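Local coordinates for DNA mismatch repair protein PMS1 (Saccharomyces cerevisiae, PDB 3H4L) that probably works in DNA mismatch repair, its N-terminal domain binding ATP, here as a non-hydrolysable analogue, in a GHKL-type ATPase pocket, at residues Y181-A186 / S211-N216; E72-K77 / E100-L105; L298-E303 / I349-L354. One frame throughout, in Å; residues are numbered along the deposited sequence.

Contact 1 (Y181-A186 / S211-N216)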
loop_
_atom_site.group_PDB
_atom_site.type_symbol
_atom_site.label_atom_id
_atom_site.label_comp_id
_atom_site.label_asym_id
_atom_site.label_seq_id
_atom_site.Cartn_x
_atom_site.Cartn_y
_atom_site.Cartn_z
ATOM N N TYR B 181 -4.240 -10.661 -12.419
ATOM C CA TYR B 181 -5.180 -9.980 -13.290
ATOM C C TYR B 181 -4.531 -8.777 -13.975
ATOM O O TYR B 181 -4.798 -8.486 -15.141
ATOM C CB TYR B 181 -6.383 -9.500 -12.479
ATOM C CG TYR B 181 -7.435 -10.548 -12.164
ATOM C CD1 TYR B 181 -8.334 -10.972 -13.140
ATOM C CD2 TYR B 181 -7.573 -11.059 -10.865
ATOM C CE1 TYR B 181 -9.347 -11.865 -12.837
ATOM C CE2 TYR B 181 -8.579 -11.951 -10.552
ATOM C CZ TYR B 181 -9.469 -12.352 -11.542
ATOM O OH TYR B 181 -10.494 -13.231 -11.234
ATOM N N ALA B 182 -3.670 -8.079 -13.244
ATOM C CA ALA B 182 -3.021 -6.882 -13.770
ATOM C C ALA B 182 -1.948 -7.146 -14.813
ATOM O O ALA B 182 -1.743 -6.336 -15.719
ATOM C CB ALA B 182 -2.427 -6.072 -12.625
ATOM N N ILE B 183 -1.246 -8.263 -14.694
ATOM C CA ILE B 183 -0.206 -8.536 -15.662
ATOM C C ILE B 183 -0.749 -8.918 -17.038
ATOM O O ILE B 183 -0.174 -8.544 -18.059
ATOM C CB ILE B 183 0.737 -9.625 -15.157
ATOM C CG1 ILE B 183 1.463 -9.119 -13.911
ATOM C CG2 ILE B 183 1.736 -9.998 -16.241
ATOM C CD1 ILE B 183 2.375 -10.133 -13.287
ATOM N N ILE B 184 -1.866 -9.635 -17.079
ATOM C CA ILE B 184 -2.417 -10.049 -18.359
ATOM C C ILE B 184 -3.374 -9.038 -18.977
ATOM O O ILE B 184 -3.512 -8.980 -20.195
ATOM C CB ILE B 184 -3.156 -11.387 -18.238
ATOM C CG1 ILE B 184 -3.467 -11.946 -19.633
ATOM C CG2 ILE B 184 -4.448 -11.196 -17.469
ATOM C CD1 ILE B 184 -2.235 -12.362 -20.437
ATOM N N ASN B 185 -4.033 -8.240 -18.150
ATOM C CA ASN B 185 -4.983 -7.263 -18.667
ATOM C C ASN B 185 -4.394 -5.891 -18.987
ATOM O O ASN B 185 -4.611 -4.909 -18.273
ATOM C CB ASN B 185 -6.159 -7.134 -17.707
ATOM C CG ASN B 185 -7.005 -8.388 -17.673
ATOM O OD1 ASN B 185 -7.702 -8.705 -18.637
ATOM N ND2 ASN B 185 -6.937 -9.120 -16.569
ATOM N N ALA B 186 -3.664 -5.859 -20.097
ATOM C CA ALA B 186 -3.011 -4.667 -20.613
ATOM C C ALA B 186 -3.996 -3.533 -20.908
ATOM O O ALA B 186 -3.714 -2.367 -20.642
ATOM C CB ALA B 186 -2.260 -5.031 -21.880
ATOM N N SER B 211 -0.968 -1.107 -21.419
ATOM C CA SER B 211 0.426 -1.471 -21.164
ATOM C C SER B 211 0.716 -2.907 -21.571
ATOM O O SER B 211 -0.055 -3.809 -21.258
ATOM C CB SER B 211 0.761 -1.332 -19.674
ATOM O OG SER B 211 0.599 -0.005 -19.216
ATOM N N SER B 212 1.833 -3.129 -22.253
ATOM C CA SER B 212 2.191 -4.482 -22.649
ATOM C C SER B 212 2.427 -5.285 -21.367
ATOM O O SER B 212 2.609 -4.709 -20.290
ATOM C CB SER B 212 3.469 -4.471 -23.488
ATOM O OG SER B 212 4.592 -4.109 -22.698
ATOM N N MET B 213 2.413 -6.609 -21.487
ATOM C CA MET B 213 2.640 -7.497 -20.347
ATOM C C MET B 213 3.957 -7.128 -19.658
ATOM O O MET B 213 4.068 -7.150 -18.433
ATOM C CB MET B 213 2.700 -8.951 -20.826
ATOM C CG MET B 213 3.070 -9.945 -19.744
ATOM S SD MET B 213 3.131 -11.634 -20.360
ATOM C CE MET B 213 1.406 -11.890 -20.850
ATOM N N ARG B 214 4.953 -6.783 -20.464
ATOM C CA ARG B 214 6.255 -6.405 -19.950
ATOM C C ARG B 214 6.170 -5.180 -19.050
ATOM O O ARG B 214 6.598 -5.217 -17.896
ATOM C CB ARG B 214 7.205 -6.114 -21.103
ATOM C CG ARG B 214 8.557 -5.629 -20.643
ATOM C CD ARG B 214 9.518 -5.488 -21.792
ATOM N NE ARG B 214 10.879 -5.325 -21.301
ATOM C CZ ARG B 214 11.962 -5.443 -22.058
ATOM N NH1 ARG B 214 11.843 -5.724 -23.350
ATOM N NH2 ARG B 214 13.164 -5.291 -21.520
ATOM N N LYS B 215 5.628 -4.090 -19.585
ATOM C CA LYS B 215 5.502 -2.871 -18.805
ATOM C C LYS B 215 4.804 -3.178 -17.484
ATOM O O LYS B 215 5.182 -2.636 -16.439
ATOM C CB LYS B 215 4.733 -1.803 -19.587
ATOM C CG LYS B 215 5.404 -1.416 -20.909
ATOM C CD LYS B 215 4.722 -0.237 -21.605
ATOM C CE LYS B 215 4.928 1.059 -20.831
ATOM N NZ LYS B 215 4.262 2.237 -21.469
ATOM N N ASN B 216 3.811 -4.066 -17.521
ATOM C CA ASN B 216 3.080 -4.429 -16.310
ATOM C C ASN B 216 3.865 -5.310 -15.346
ATOM O O ASN B 216 3.709 -5.189 -14.136
ATOM C CB ASN B 216 1.745 -5.103 -16.649
ATOM C CG ASN B 216 0.725 -4.124 -17.194
ATOM O OD1 ASN B 216 0.744 -2.948 -16.847
ATOM N ND2 ASN B 216 -0.179 -4.606 -18.037
#
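Met213 CG stands anti to the backbone N (chi1 174°), which brings it to 3.7 Å from Ile183 CG2, and the bend at chi3 turns the terminal CE to Ile184 CD1, also at 3.7 Å. Ile184 answers with CG1 anti to its own N (chi1 -168°): it starts out from the backbone away from the partner segment, yet CD1 returns to the Met213 methyl. The contact packs the C-terminal end of helix 167-184 against the start of helix 213-221, beside the edge hairpin of strands 189-195 and 200-206 in the large mixed sheet and close to the second, four-stranded sheet.

Helix 167-184 runs out after Ile184; Asn185, the next residue, is the centre of an inverse gamma turn, and its ND2 donates to Tyr181 O at 2.6 Å. That carbonyl also takes the backbone N of Asn185, two donors gripping one oxygen at the helix end. Just beyond, Ser211 N donates to Ala186 O at 3.1 Å, a backbone bond joining the two segments. The other helix opens with Ser212 as N-cap, its OG receiving Lys215 N in a straight bond (179°).

Between the two ends lies the buried carboxamide of Asn216, whose side chain sets out toward helix 167-184. Tyr286 of strand 283-287 packs on both Ile183 and Ile184, so the second sheet backs the apolar side of this junction. Asn216 ND2 approaches Ala182 O to 3.3 Å, but at an angle too poor for a hydrogen bond.

Contact 2 (E72-K77 / E100-L105); sequences EFLALK and EALSSL. With ANP (phosphoaminophosphonic acid-adenylate ester), chain E.
Leu74 and Leu102 meet at their methyls, CD2 of Leu74 lying 3.8 Å from CD1 of Leu102, beside the bound ATP analogue. With CG of Leu74 anti to the backbone N (chi1 -161°), its other methyl, CD1, reaches the ribose at O4', while Leu102 CD1 packs near adenine C8. Ala75 follows, setting CB 4.2 Å from Leu102 CB. Its carbonyl oxygen accepts from Ser103 OG at 3.2 Å, the donor well above the carbonyl plane (63° out of it), and also takes a CA-H...O contact from Ser103 CA. A water donates to Ala75 O at 3.0 Å and, weakly, to Ser103 O. Lys77 lays CG 3.1 Å from Ser103 OG, then runs extended to a hydrogen bond between NZ and His15 of helix 11-22.

On the far segment, Glu100 is the N-cap of helix 101-107, and Leu102 N donates to the alpha-phosphate oxygen O2A at 2.9 Å in a fairly straight bond (163°). Arg98, Asn36 and Asp61 also bond the nucleotide. In this GHKL-type pocket the loop thus gives mainly apolar cover to the sugar, whereas the helix start offers N-H to phosphate, where its dipole would probably favour the negative charge.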
loop_
_atom_site.group_PDB
_atom_site.type_symbol
_atom_site.label_atom_id
_atom_site.label_comp_id
_atom_site.label_asym_id
_atom_site.label_seq_id
_atom_site.Cartn_x
_atom_site.Cartn_y
_atom_site.Cartn_z
ATOM N N GLU B 72 -33.557 -5.144 -8.352
ATOM C CA GLU B 72 -34.363 -6.001 -7.501
ATOM C C GLU B 72 -34.034 -7.484 -7.490
ATOM O O GLU B 72 -34.305 -8.166 -6.501
ATOM C CB GLU B 72 -35.833 -5.827 -7.877
ATOM C CG GLU B 72 -36.797 -5.910 -6.707
ATOM C CD GLU B 72 -38.203 -5.490 -7.104
ATOM O OE1 GLU B 72 -38.937 -6.322 -7.688
ATOM O OE2 GLU B 72 -38.557 -4.316 -6.846
ATOM N N PHE B 73 -33.461 -7.986 -8.579
ATOM C CA PHE B 73 -33.145 -9.406 -8.673
ATOM C C PHE B 73 -31.655 -9.699 -8.817
ATOM O O PHE B 73 -31.261 -10.822 -9.115
ATOM C CB PHE B 73 -33.895 -10.017 -9.855
ATOM C CG PHE B 73 -35.316 -9.561 -9.958
ATOM C CD1 PHE B 73 -35.630 -8.367 -10.607
ATOM C CD2 PHE B 73 -36.342 -10.300 -9.381
ATOM C CE1 PHE B 73 -36.958 -7.914 -10.676
ATOM C CE2 PHE B 73 -37.668 -9.860 -9.443
ATOM C CZ PHE B 73 -37.975 -8.665 -10.091
ATOM N N LEU B 74 -30.826 -8.695 -8.586
ATOM C CA LEU B 74 -29.399 -8.884 -8.735
ATOM C C LEU B 74 -28.771 -9.883 -7.760
ATOM O O LEU B 74 -28.011 -10.750 -8.174
ATOM C CB LEU B 74 -28.689 -7.537 -8.622
ATOM C CG LEU B 74 -27.283 -7.549 -9.216
ATOM C CD1 LEU B 74 -27.389 -7.899 -10.687
ATOM C CD2 LEU B 74 -26.616 -6.194 -9.034
ATOM N N ALA B 75 -29.095 -9.780 -6.477
ATOM C CA ALA B 75 -28.506 -10.676 -5.482
ATOM C C ALA B 75 -29.425 -11.730 -4.849
ATOM O O ALA B 75 -29.089 -12.301 -3.816
ATOM C CB ALA B 75 -27.845 -9.848 -4.382
ATOM N N LEU B 76 -30.573 -11.994 -5.455
ATOM C CA LEU B 76 -31.475 -12.998 -4.914
ATOM C C LEU B 76 -30.995 -14.386 -5.305
ATOM O O LEU B 76 -30.372 -14.559 -6.359
ATOM C CB LEU B 76 -32.891 -12.808 -5.468
ATOM C CG LEU B 76 -33.690 -11.556 -5.091
ATOM C CD1 LEU B 76 -34.996 -11.552 -5.862
ATOM C CD2 LEU B 76 -33.958 -11.528 -3.596
ATOM N N LYS B 77 -31.277 -15.374 -4.455
ATOM C CA LYS B 77 -30.930 -16.755 -4.766
ATOM C C LYS B 77 -32.074 -17.342 -5.588
ATOM O O LYS B 77 -33.245 -17.076 -5.318
ATOM C CB LYS B 77 -30.726 -17.576 -3.493
ATOM C CG LYS B 77 -29.259 -17.719 -3.111
ATOM C CD LYS B 77 -29.038 -18.618 -1.913
ATOM C CE LYS B 77 -27.553 -18.768 -1.672
ATOM N NZ LYS B 77 -27.254 -19.352 -0.353
ATOM N N GLU B 100 -23.461 -16.773 -8.460
ATOM C CA GLU B 100 -23.554 -17.107 -7.051
ATOM C C GLU B 100 -22.839 -16.099 -6.170
ATOM O O GLU B 100 -23.059 -16.053 -4.957
ATOM C CB GLU B 100 -22.937 -18.488 -6.808
ATOM C CG GLU B 100 -23.842 -19.644 -7.132
ATOM C CD GLU B 100 -23.193 -20.972 -6.825
ATOM O OE1 GLU B 100 -22.308 -21.387 -7.606
ATOM O OE2 GLU B 100 -23.560 -21.600 -5.802
ATOM N N ALA B 101 -21.985 -15.288 -6.775
ATOM C CA ALA B 101 -21.206 -14.333 -6.005
ATOM C C ALA B 101 -21.993 -13.284 -5.240
ATOM O O ALA B 101 -22.001 -13.289 -4.014
ATOM C CB ALA B 101 -20.171 -13.664 -6.897
ATOM N N LEU B 102 -22.652 -12.371 -5.935
ATOM C CA LEU B 102 -23.367 -11.344 -5.201
ATOM C C LEU B 102 -24.371 -11.961 -4.247
ATOM O O LEU B 102 -24.572 -11.472 -3.133
ATOM C CB LEU B 102 -24.059 -10.366 -6.159
ATOM C CG LEU B 102 -23.136 -9.448 -6.959
ATOM C CD1 LEU B 102 -23.909 -8.201 -7.323
ATOM C CD2 LEU B 102 -21.916 -9.066 -6.149
ATOM N N SER B 103 -24.984 -13.052 -4.683
ATOM C CA SER B 103 -25.971 -13.741 -3.873
ATOM C C SER B 103 -25.327 -14.260 -2.591
ATOM O O SER B 103 -25.965 -14.299 -1.539
ATOM C CB SER B 103 -26.556 -14.905 -4.669
ATOM O OG SER B 103 -27.836 -15.224 -4.178
ATOM N N SER B 104 -24.062 -14.662 -2.688
ATOM C CA SER B 104 -23.328 -15.181 -1.536
ATOM C C SER B 104 -22.737 -14.080 -0.650
ATOM O O SER B 104 -22.759 -14.192 0.579
ATOM C CB SER B 104 -22.204 -16.130 -1.991
ATOM O OG SER B 104 -22.712 -17.402 -2.355
ATOM N N LEU B 105 -22.201 -13.026 -1.257
ATOM C CA LEU B 105 -21.634 -11.943 -0.469
ATOM C C LEU B 105 -22.715 -11.288 0.387
ATOM O O LEU B 105 -22.423 -10.598 1.355
ATOM C CB LEU B 105 -20.975 -10.911 -1.384
ATOM C CG LEU B 105 -19.639 -11.346 -2.009
ATOM C CD1 LEU B 105 -19.366 -10.545 -3.271
ATOM C CD2 LEU B 105 -18.519 -11.184 -0.994
HETATM P PG ANP E . -20.109 -15.559 -12.621
HETATM O O1G ANP E . -19.639 -14.740 -11.492
HETATM O O2G ANP E . -19.385 -15.295 -13.842
HETATM O O3G ANP E . -20.137 -17.042 -12.364
HETATM P PB ANP E . -22.221 -13.635 -12.759
HETATM O O1B ANP E . -23.485 -13.560 -13.545
HETATM O O2B ANP E . -21.235 -12.604 -13.028
HETATM N N3B ANP E . -21.643 -15.123 -12.886
HETATM P PA ANP E . -22.267 -12.566 -10.051
HETATM O O1A ANP E . -20.823 -12.445 -10.064
HETATM O O2A ANP E . -22.984 -12.872 -8.778
HETATM O O3A ANP E . -22.681 -13.548 -11.241
HETATM O "O5'" ANP E . -22.946 -11.160 -10.374
HETATM C "C5'" ANP E . -23.992 -11.200 -11.269
HETATM C "C4'" ANP E . -24.790 -10.083 -11.817
HETATM O "O4'" ANP E . -24.516 -8.860 -11.109
HETATM C "C3'" ANP E . -24.129 -10.013 -13.152
HETATM O "O3'" ANP E . -24.703 -10.983 -14.035
HETATM C "C2'" ANP E . -24.280 -8.564 -13.509
HETATM O "O2'" ANP E . -25.507 -8.431 -14.200
HETATM C "C1'" ANP E . -24.202 -7.893 -12.099
HETATM N N9 ANP E . -22.900 -7.307 -11.661
HETATM C C8 ANP E . -22.026 -7.660 -10.644
HETATM N N7 ANP E . -20.955 -6.936 -10.514
HETATM C C5 ANP E . -21.102 -6.008 -11.527
HETATM C C6 ANP E . -20.312 -4.890 -11.999
HETATM N N6 ANP E . -19.165 -4.558 -11.419
HETATM N N1 ANP E . -20.743 -4.121 -13.080
HETATM C C2 ANP E . -21.928 -4.426 -13.712
HETATM N N3 ANP E . -22.747 -5.454 -13.346
HETATM C C4 ANP E . -22.284 -6.215 -12.262
HETATM O O HOH W 1 -29.250 -13.819 -1.260
#

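Contact 3 (L298-E303 / I349-L354)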
loop_
_atom_site.group_PDB
_atom_site.type_symbol
_atom_site.label_atom_id
_atom_site.label_comp_id
_atom_site.label_asym_id
_atom_site.label_seq_id
_atom_site.Cartn_x
_atom_site.Cartn_y
_atom_site.Cartn_z
ATOM N N LEU B 298 1.762 -26.534 -15.328
ATOM C CA LEU B 298 2.813 -25.992 -14.477
ATOM C C LEU B 298 3.800 -27.105 -14.167
ATOM O O LEU B 298 5.016 -26.905 -14.248
ATOM C CB LEU B 298 2.241 -25.417 -13.178
ATOM C CG LEU B 298 1.705 -23.988 -13.263
ATOM C CD1 LEU B 298 1.352 -23.505 -11.869
ATOM C CD2 LEU B 298 2.749 -23.072 -13.885
ATOM N N LYS B 299 3.276 -28.279 -13.821
ATOM C CA LYS B 299 4.136 -29.412 -13.524
ATOM C C LYS B 299 5.106 -29.548 -14.686
ATOM O O LYS B 299 6.318 -29.610 -14.491
ATOM C CB LYS B 299 3.311 -30.683 -13.372
ATOM N N CYS B 300 4.567 -29.568 -15.900
ATOM C CA CYS B 300 5.403 -29.688 -17.083
ATOM C C CYS B 300 6.464 -28.584 -17.122
ATOM O O CYS B 300 7.645 -28.860 -17.346
ATOM C CB CYS B 300 4.547 -29.640 -18.349
ATOM S SG CYS B 300 5.516 -29.814 -19.870
ATOM N N CYS B 301 6.047 -27.340 -16.900
ATOM C CA CYS B 301 6.972 -26.211 -16.904
ATOM C C CYS B 301 8.120 -26.487 -15.942
ATOM O O CYS B 301 9.289 -26.419 -16.312
ATOM C CB CYS B 301 6.249 -24.931 -16.467
ATOM S SG CYS B 301 5.738 -23.768 -17.764
ATOM N N ASN B 302 7.769 -26.803 -14.700
ATOM C CA ASN B 302 8.749 -27.077 -13.657
ATOM C C ASN B 302 9.763 -28.161 -13.991
ATOM O O ASN B 302 10.966 -27.951 -13.850
ATOM C CB ASN B 302 8.036 -27.433 -12.350
ATOM C CG ASN B 302 7.274 -26.257 -11.766
ATOM O OD1 ASN B 302 7.830 -25.171 -11.581
ATOM N ND2 ASN B 302 5.998 -26.471 -11.463
ATOM N N GLU B 303 9.286 -29.320 -14.429
ATOM C CA GLU B 303 10.192 -30.416 -14.748
ATOM C C GLU B 303 11.150 -30.055 -15.884
ATOM O O GLU B 303 12.371 -30.185 -15.743
ATOM C CB GLU B 303 9.392 -31.674 -15.093
ATOM C CG GLU B 303 8.613 -31.604 -16.382
ATOM C CD GLU B 303 7.525 -32.650 -16.437
ATOM O OE1 GLU B 303 6.927 -32.837 -17.523
ATOM O OE2 GLU B 303 7.262 -33.278 -15.384
ATOM N N ILE B 349 3.593 -31.739 -26.714
ATOM C CA ILE B 349 4.126 -30.843 -27.729
ATOM C C ILE B 349 4.704 -29.603 -27.057
ATOM O O ILE B 349 5.644 -28.992 -27.562
ATOM C CB ILE B 349 3.034 -30.450 -28.751
ATOM C CG1 ILE B 349 2.686 -31.674 -29.608
ATOM C CG2 ILE B 349 3.505 -29.285 -29.612
ATOM C CD1 ILE B 349 1.792 -31.378 -30.794
ATOM N N PHE B 350 4.147 -29.247 -25.906
ATOM C CA PHE B 350 4.625 -28.097 -25.160
ATOM C C PHE B 350 5.955 -28.450 -24.490
ATOM O O PHE B 350 6.942 -27.715 -24.600
ATOM C CB PHE B 350 3.605 -27.693 -24.086
ATOM C CG PHE B 350 4.062 -26.549 -23.222
ATOM C CD1 PHE B 350 4.097 -25.251 -23.724
ATOM C CD2 PHE B 350 4.520 -26.778 -21.929
ATOM C CE1 PHE B 350 4.587 -24.201 -22.951
ATOM C CE2 PHE B 350 5.016 -25.734 -21.144
ATOM C CZ PHE B 350 5.050 -24.444 -21.655
ATOM N N LYS B 351 5.970 -29.589 -23.801
ATOM C CA LYS B 351 7.154 -30.045 -23.090
ATOM C C LYS B 351 8.395 -30.028 -23.971
ATOM O O LYS B 351 9.434 -29.516 -23.567
ATOM C CB LYS B 351 6.930 -31.454 -22.538
ATOM C CG LYS B 351 8.037 -31.945 -21.609
ATOM C CD LYS B 351 7.849 -33.418 -21.223
ATOM C CE LYS B 351 6.508 -33.667 -20.524
ATOM N NZ LYS B 351 6.309 -35.098 -20.128
ATOM N N THR B 352 8.290 -30.569 -25.179
ATOM C CA THR B 352 9.444 -30.594 -26.070
ATOM C C THR B 352 9.698 -29.227 -26.703
ATOM O O THR B 352 10.847 -28.852 -26.922
ATOM C CB THR B 352 9.282 -31.657 -27.197
ATOM O OG1 THR B 352 8.414 -31.159 -28.228
ATOM C CG2 THR B 352 8.695 -32.947 -26.626
ATOM N N THR B 353 8.624 -28.488 -26.988
ATOM C CA THR B 353 8.736 -27.160 -27.600
ATOM C C THR B 353 9.436 -26.176 -26.669
ATOM O O THR B 353 10.227 -25.340 -27.113
ATOM C CB THR B 353 7.352 -26.571 -27.975
ATOM O OG1 THR B 353 6.795 -27.295 -29.080
ATOM C CG2 THR B 353 7.491 -25.109 -28.369
ATOM N N LEU B 354 9.134 -26.275 -25.378
ATOM C CA LEU B 354 9.755 -25.399 -24.398
ATOM C C LEU B 354 11.195 -25.861 -24.211
ATOM O O LEU B 354 12.132 -25.068 -24.299
ATOM C CB LEU B 354 9.003 -25.468 -23.063
ATOM C CG LEU B 354 9.589 -24.572 -21.970
ATOM C CD1 LEU B 354 9.427 -23.117 -22.383
ATOM C CD2 LEU B 354 8.900 -24.833 -20.643
#
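Lys351 carries much of this helix-helix packing, its side chain running beside Cys300 and ending at Glu303. Helices 295-306 and 343-362, in the S5-like mismatch repair family region, where helices back a four-stranded sheet, pass 9.9 Å apart at these segments, their N-to-C directions only 29° from parallel. From CB outward, Lys351 first touches Cys300: CB lies 3.4 Å from SG, and CG, anti to the backbone N (chi1 -172°), stays alongside the same sulfur. CD begins to approach Glu303 OE1. After the bend at chi3, CE comes to 3.1 Å from that oxygen while still near Cys300 SG, and NZ forms a salt bridge with OE1 at 3.5 Å. The two charged chains cross at about a right angle, Glu303 coming from the exposed side of the contact. Cut back to an alanine, this residue would keep CB against Cys300 SG but lose CG to NZ, which would probably thin the cover over that sulfur and leave the Glu303 carboxylate without its lysine mate in this contact.

Deeper in, Phe350 turns the edge of its ring to two sulfurs. Cys300 SG lies in the ring plane, 3.8 Å from CD2, while Cys301 SG sits near the plane, about equally far from CE2 and CZ; each is a sulfur-aromatic contact made at the ring edge and not over a face. Phe350 also packs on Leu297 of the first helix and on Leu236 of strand 229-237, which ties the helix pair to the four-stranded sheet. One turn further along helix 343-362, Leu354 extends the apolar strip, its CD2 standing 4.4 Å from Cys301 SG.

All three contacts are largely buried, but only contact 3 includes an exposed touching residue, Glu303, whose salt bridge to Lys351 borders the sulfur and aromatic interior. Contact 1 joins helix ends near the junction of the two sheets: a single backbone hydrogen bond links its segments beside an apolar patch of Met213 and two isoleucines, while the side-chain bonds of Asn185 and Ser212 stay within their own helix ends. Contact 2, on the opposite side of the chain's centre from both, alone lines the nucleotide pocket, mixing methyl packing with phosphate and water bonds. No helix is shared; strand 283-287, however, packs on the first segments of contacts 1 and 3, through Tyr286 and through Gln283 and Ile285.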